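Local atomic coordinates of putative 3-hydroxybutyryl-CoA dehydratase (Rhodopseudomonas palustris, PDB entry 3HIN), a protein that probably acts as a lyase on acyl-CoA thioesters, as an enzyme of the crotonase type. Residues Phe71-Asp76 / Lys114-Gly119; Leu27-Asn32 / Val62-Ile67. All blocks are in the same frame, centred on the assembly; numbering follows the deposited sequence.

Contact 1. Residues Phe71-Asp76 / Lys114-Gly119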
loop_
_atom_site.group_PDB
_atom_site.type_symbol
_atom_site.label_atom_id
_atom_site.label_comp_id
_atom_site.label_asym_id
_atom_site.label_seq_id
_atom_site.Cartn_x
_atom_site.Cartn_y
_atom_site.Cartn_z
ATOM N N PHE A 71 1.502 -19.094 -25.302
ATOM C CA PHE A 71 2.236 -18.969 -24.071
ATOM C C PHE A 71 1.383 -19.485 -22.887
ATOM O O PHE A 71 1.654 -20.568 -22.337
ATOM C CB PHE A 71 2.685 -17.547 -23.862
ATOM C CG PHE A 71 3.564 -17.423 -22.697
ATOM C CD1 PHE A 71 4.847 -18.026 -22.707
ATOM C CD2 PHE A 71 3.135 -16.788 -21.572
ATOM C CE1 PHE A 71 5.693 -17.918 -21.558
ATOM C CE2 PHE A 71 3.997 -16.645 -20.410
ATOM C CZ PHE A 71 5.224 -17.219 -20.389
ATOM N N SER A 72 0.343 -18.746 -22.529
ATOM C CA SER A 72 -0.610 -19.192 -21.522
ATOM C C SER A 72 -1.829 -18.318 -21.598
ATOM O O SER A 72 -1.742 -17.093 -21.712
ATOM C CB SER A 72 -0.017 -19.163 -20.114
ATOM O OG SER A 72 -1.022 -19.358 -19.136
ATOM N N ALA A 73 -2.981 -18.969 -21.563
ATOM C CA ALA A 73 -4.260 -18.305 -21.546
ATOM C C ALA A 73 -4.653 -17.979 -20.119
ATOM O O ALA A 73 -5.784 -17.632 -19.866
ATOM C CB ALA A 73 -5.317 -19.237 -22.195
ATOM N N GLY A 74 -3.724 -18.135 -19.182
ATOM C CA GLY A 74 -4.016 -17.836 -17.801
ATOM C C GLY A 74 -4.783 -18.928 -17.091
ATOM O O GLY A 74 -4.584 -20.098 -17.389
ATOM N N LEU A 75 -5.627 -18.528 -16.134
ATOM C CA LEU A 75 -6.209 -19.417 -15.151
ATOM C C LEU A 75 -7.164 -20.416 -15.808
ATOM O O LEU A 75 -8.013 -20.023 -16.598
ATOM C CB LEU A 75 -6.883 -18.640 -13.985
ATOM C CG LEU A 75 -7.543 -19.398 -12.774
ATOM C CD1 LEU A 75 -6.645 -20.477 -12.131
ATOM C CD2 LEU A 75 -8.120 -18.474 -11.628
ATOM N N ASP A 76 -6.945 -21.704 -15.491
ATOM C CA ASP A 76 -7.766 -22.828 -15.949
ATOM C C ASP A 76 -9.229 -22.672 -15.475
ATOM O O ASP A 76 -9.592 -22.868 -14.288
ATOM C CB ASP A 76 -7.172 -24.185 -15.512
ATOM C CG ASP A 76 -7.813 -25.397 -16.259
ATOM O OD1 ASP A 76 -8.931 -25.225 -16.838
ATOM O OD2 ASP A 76 -7.176 -26.505 -16.287
ATOM N N LYS A 114 4.230 -16.113 -27.376
ATOM C CA LYS A 114 3.542 -16.314 -28.669
ATOM C C LYS A 114 2.078 -16.524 -28.342
ATOM O O LYS A 114 1.789 -16.839 -27.210
ATOM C CB LYS A 114 4.077 -17.580 -29.376
ATOM C CG LYS A 114 3.856 -18.904 -28.604
ATOM C CD LYS A 114 4.671 -20.016 -29.278
ATOM C CE LYS A 114 4.748 -21.217 -28.354
ATOM N NZ LYS A 114 5.582 -22.379 -28.896
ATOM N N GLY A 115 1.182 -16.367 -29.324
ATOM C CA GLY A 115 -0.235 -16.701 -29.164
ATOM C C GLY A 115 -0.752 -16.036 -27.896
ATOM O O GLY A 115 -0.363 -14.952 -27.560
ATOM N N ALA A 116 -1.598 -16.725 -27.165
ATOM C CA ALA A 116 -2.256 -16.118 -26.007
ATOM C C ALA A 116 -1.301 -15.814 -24.839
ATOM O O ALA A 116 -0.474 -16.649 -24.446
ATOM C CB ALA A 116 -3.478 -17.006 -25.585
ATOM N N VAL A 117 -1.337 -14.567 -24.349
ATOM C CA VAL A 117 -0.587 -14.158 -23.126
ATOM C C VAL A 117 -1.579 -13.350 -22.347
ATOM O O VAL A 117 -1.612 -12.112 -22.400
ATOM C CB VAL A 117 0.640 -13.281 -23.466
ATOM C CG1 VAL A 117 1.390 -12.911 -22.179
ATOM C CG2 VAL A 117 1.622 -14.011 -24.603
ATOM N N ILE A 118 -2.485 -14.040 -21.697
ATOM C CA ILE A 118 -3.596 -13.319 -21.161
ATOM C C ILE A 118 -3.840 -13.657 -19.693
ATOM O O ILE A 118 -3.617 -14.801 -19.288
ATOM C CB ILE A 118 -4.899 -13.489 -22.031
ATOM C CG1 ILE A 118 -5.590 -14.802 -21.765
ATOM C CG2 ILE A 118 -4.626 -13.370 -23.546
ATOM C CD1 ILE A 118 -6.626 -15.178 -22.982
ATOM N N GLY A 119 -4.357 -12.678 -18.916
ATOM C CA GLY A 119 -4.739 -12.966 -17.514
ATOM C C GLY A 119 -3.487 -13.357 -16.740
ATOM O O GLY A 119 -2.429 -12.724 -16.895
#

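Contact 2. Residues Leu27-Asn32 / Val62-Ile67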
loop_
_atom_site.group_PDB
_atom_site.type_symbol
_atom_site.label_atom_id
_atom_site.label_comp_id
_atom_site.label_asym_id
_atom_site.label_seq_id
_atom_site.Cartn_x
_atom_site.Cartn_y
_atom_site.Cartn_z
ATOM N N LEU A 27 18.542 -23.017 -18.328
ATOM C CA LEU A 27 17.445 -23.877 -17.893
ATOM C C LEU A 27 16.205 -23.480 -18.672
ATOM O O LEU A 27 15.727 -22.345 -18.560
ATOM C CB LEU A 27 17.211 -23.704 -16.414
ATOM C CG LEU A 27 16.148 -24.595 -15.745
ATOM C CD1 LEU A 27 16.645 -26.040 -15.641
ATOM C CD2 LEU A 27 15.726 -24.028 -14.412
ATOM N N THR A 28 15.709 -24.379 -19.511
ATOM C CA THR A 28 14.524 -24.037 -20.235
ATOM C C THR A 28 13.307 -24.690 -19.645
ATOM O O THR A 28 13.351 -25.893 -19.328
ATOM C CB THR A 28 14.644 -24.350 -21.742
ATOM O OG1 THR A 28 14.617 -25.761 -21.961
ATOM C CG2 THR A 28 15.939 -23.676 -22.290
ATOM N N ILE A 29 12.221 -23.921 -19.559
ATOM C CA ILE A 29 11.025 -24.347 -18.862
ATOM C C ILE A 29 9.782 -24.183 -19.731
ATOM O O ILE A 29 9.244 -23.079 -19.870
ATOM C CB ILE A 29 10.805 -23.519 -17.595
ATOM C CG1 ILE A 29 11.929 -23.732 -16.588
ATOM C CG2 ILE A 29 9.485 -23.956 -16.947
ATOM C CD1 ILE A 29 11.800 -22.815 -15.291
ATOM N N GLY A 30 9.280 -25.274 -20.283
ATOM C CA GLY A 30 8.185 -25.132 -21.229
ATOM C C GLY A 30 6.859 -25.441 -20.622
ATOM O O GLY A 30 6.693 -26.496 -20.067
ATOM N N LEU A 31 5.928 -24.496 -20.682
ATOM C CA LEU A 31 4.587 -24.703 -20.152
ATOM C C LEU A 31 3.911 -25.700 -21.100
ATOM O O LEU A 31 3.855 -25.486 -22.326
ATOM C CB LEU A 31 3.798 -23.394 -20.164
ATOM C CG LEU A 31 3.965 -22.400 -18.991
ATOM C CD1 LEU A 31 5.290 -22.431 -18.249
ATOM C CD2 LEU A 31 3.580 -21.012 -19.422
ATOM N N ASN A 32 3.387 -26.767 -20.503
ATOM C CA ASN A 32 3.037 -27.932 -21.244
ATOM C C ASN A 32 1.621 -28.421 -20.899
ATOM O O ASN A 32 1.464 -29.537 -20.454
ATOM C CB ASN A 32 4.075 -29.023 -20.979
ATOM C CG ASN A 32 3.884 -30.244 -21.885
ATOM O OD1 ASN A 32 3.461 -30.118 -23.036
ATOM N ND2 ASN A 32 4.176 -31.436 -21.349
ATOM N N VAL A 62 17.376 -18.554 -17.376
ATOM C CA VAL A 62 16.149 -19.313 -17.455
ATOM C C VAL A 62 15.321 -18.746 -18.587
ATOM O O VAL A 62 15.056 -17.546 -18.596
ATOM C CB VAL A 62 15.261 -19.201 -16.167
ATOM C CG1 VAL A 62 14.075 -20.120 -16.334
ATOM C CG2 VAL A 62 15.997 -19.604 -14.960
ATOM N N VAL A 63 14.914 -19.601 -19.530
ATOM C CA VAL A 63 13.906 -19.236 -20.546
ATOM C C VAL A 63 12.611 -19.973 -20.223
ATOM O O VAL A 63 12.608 -21.211 -20.144
ATOM C CB VAL A 63 14.372 -19.635 -21.955
ATOM C CG1 VAL A 63 13.222 -19.532 -22.963
ATOM C CG2 VAL A 63 15.534 -18.690 -22.373
ATOM N N ILE A 64 11.519 -19.229 -20.021
ATOM C CA ILE A 64 10.217 -19.827 -19.890
ATOM C C ILE A 64 9.425 -19.658 -21.185
ATOM O O ILE A 64 9.367 -18.576 -21.759
ATOM C CB ILE A 64 9.429 -19.179 -18.820
ATOM C CG1 ILE A 64 10.151 -19.273 -17.505
ATOM C CG2 ILE A 64 7.982 -19.838 -18.729
ATOM C CD1 ILE A 64 9.447 -18.427 -16.451
ATOM N N HIS A 65 8.832 -20.729 -21.658
ATOM C CA HIS A 65 8.279 -20.706 -23.005
ATOM C C HIS A 65 7.079 -21.619 -23.077
ATOM O O HIS A 65 6.853 -22.349 -22.169
ATOM C CB HIS A 65 9.351 -21.127 -24.010
ATOM C CG HIS A 65 9.826 -22.535 -23.860
ATOM N ND1 HIS A 65 9.574 -23.516 -24.807
ATOM C CD2 HIS A 65 10.602 -23.112 -22.919
ATOM C CE1 HIS A 65 10.114 -24.654 -24.411
ATOM N NE2 HIS A 65 10.762 -24.430 -23.280
ATOM N N GLY A 66 6.269 -21.529 -24.124
ATOM C CA GLY A 66 5.064 -22.378 -24.203
ATOM C C GLY A 66 5.188 -23.484 -25.249
ATOM O O GLY A 66 5.783 -23.300 -26.340
ATOM N N ILE A 67 4.706 -24.676 -24.900
ATOM C CA ILE A 67 4.659 -25.767 -25.876
ATOM C C ILE A 67 3.336 -25.506 -26.571
ATOM O O ILE A 67 2.376 -25.190 -25.902
ATOM C CB ILE A 67 4.611 -27.128 -25.201
ATOM C CG1 ILE A 67 5.780 -27.269 -24.200
ATOM C CG2 ILE A 67 4.636 -28.269 -26.264
ATOM C CD1 ILE A 67 7.197 -27.470 -24.840
HETATM O O HOH W 1 12.007 -26.639 -21.945
#

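Contact 1. Residues Phe71-Asp76 / Lys114-Gly119
S72 and V117 are joined by a single backbone bridge, which ties the loop after strand 61-66 to the short strand 116-118 of the crotonase fold. The CA 71 to 74 and CA 114 to 118 directions lie 9° apart. S72 N donates to A116 O (3.0 Å), and I118 N returns a bond to S72 O (3.1 Å, 164° at the hydrogen), so S72 engages the residues flanking V117, as a parallel pairing requires. Upstream, F71 N donates to K114 O (3.0 Å).

The I118 side chain can be followed outward from CB. CG1 sits between the backbone N and the carbonyl carbon (chi1 79°), which swings it against the A73 carbonyl, with CG1 3.4 Å from A73 O. From there CD1 runs on to the A73 methyl, the I118 CD1 to A73 CB distance being 4.3 Å, while Y138 and A140 of strand 138-140 also pack on this side chain. Cutting the side chain back to an alanine here is likely to strip the apolar cover from the A73 carbonyl and methyl and open a gap beside Y138.

G119 immediately precedes helix 120-127; in crotonase relatives the backbone N-H groups of the oxyanion hole come from the loop corresponding to 71-76 and from the N-terminal end of the helix corresponding to 120-127, and the same is probable here. The turn beyond the bridge is fixed by S72 OG, which is bonded to N38 O and accepts from G74 N at 3.0 Å, an ST turn.

Contact 2. Residues Leu27-Asn32 / Val62-Ile67
I29 and H65 sit at the middle of a parallel strand pair, where H65 N donates to I29 O (3.0 Å) and the imidazole leans back over the neighbouring strand. With CG set between the backbone N and the carbonyl carbon (chi1 64°), the ring lies with one face against G30, whose CA is 3.6 Å from the ring centroid and 22° off its normal: a CH-pi contact. A CB on G30 would collide with H65 CE1. A water at the ring edge, in plane, bonds H65 NE2 (2.9 Å) and T28 OG1 (2.8 Å).

On the opposite sheet face, I29 CD1 meets V62 CG1 at 3.7 Å, and L31 CD1 touches I64 CG2 at 3.8 Å.

Further out, five alternating backbone bonds hold the register from L27/V62 to L31/G66; the last runs from I67 N to L31 O (2.8 Å, 167° at the hydrogen). Strands 18-23 and 109-113 flank the pair, and Y198 meets the H65 ring. This is the beta-alpha-beta unit around helix 42-51. The backbone hydrogen bonds therefore supply the direction and alignment, apolar branches fill one face, and on the other a water links the imidazole to the threonine hydroxyl.

In the fold
From the N terminus, strand 26-31 leads through helix 42-51 to strand 61-66, and contact 2 closes this first loop within the six-stranded sheet. The chain then leaves the sheet into the loop carrying 71-76, passes through helix 85-103 and strand 109-113, and contact 1 closes the second loop at strand 116-118. The two closures are in series, neither nesting nor crossing. They nevertheless touch in space, with centres about 14 Å apart: K114 NZ is bonded to G66 O at 2.7 Å, and F71 CE1 lies 3.7 Å from I64 O. Contact 1 thus joins the loop leaving the large sheet to the edge strand of the three-stranded one.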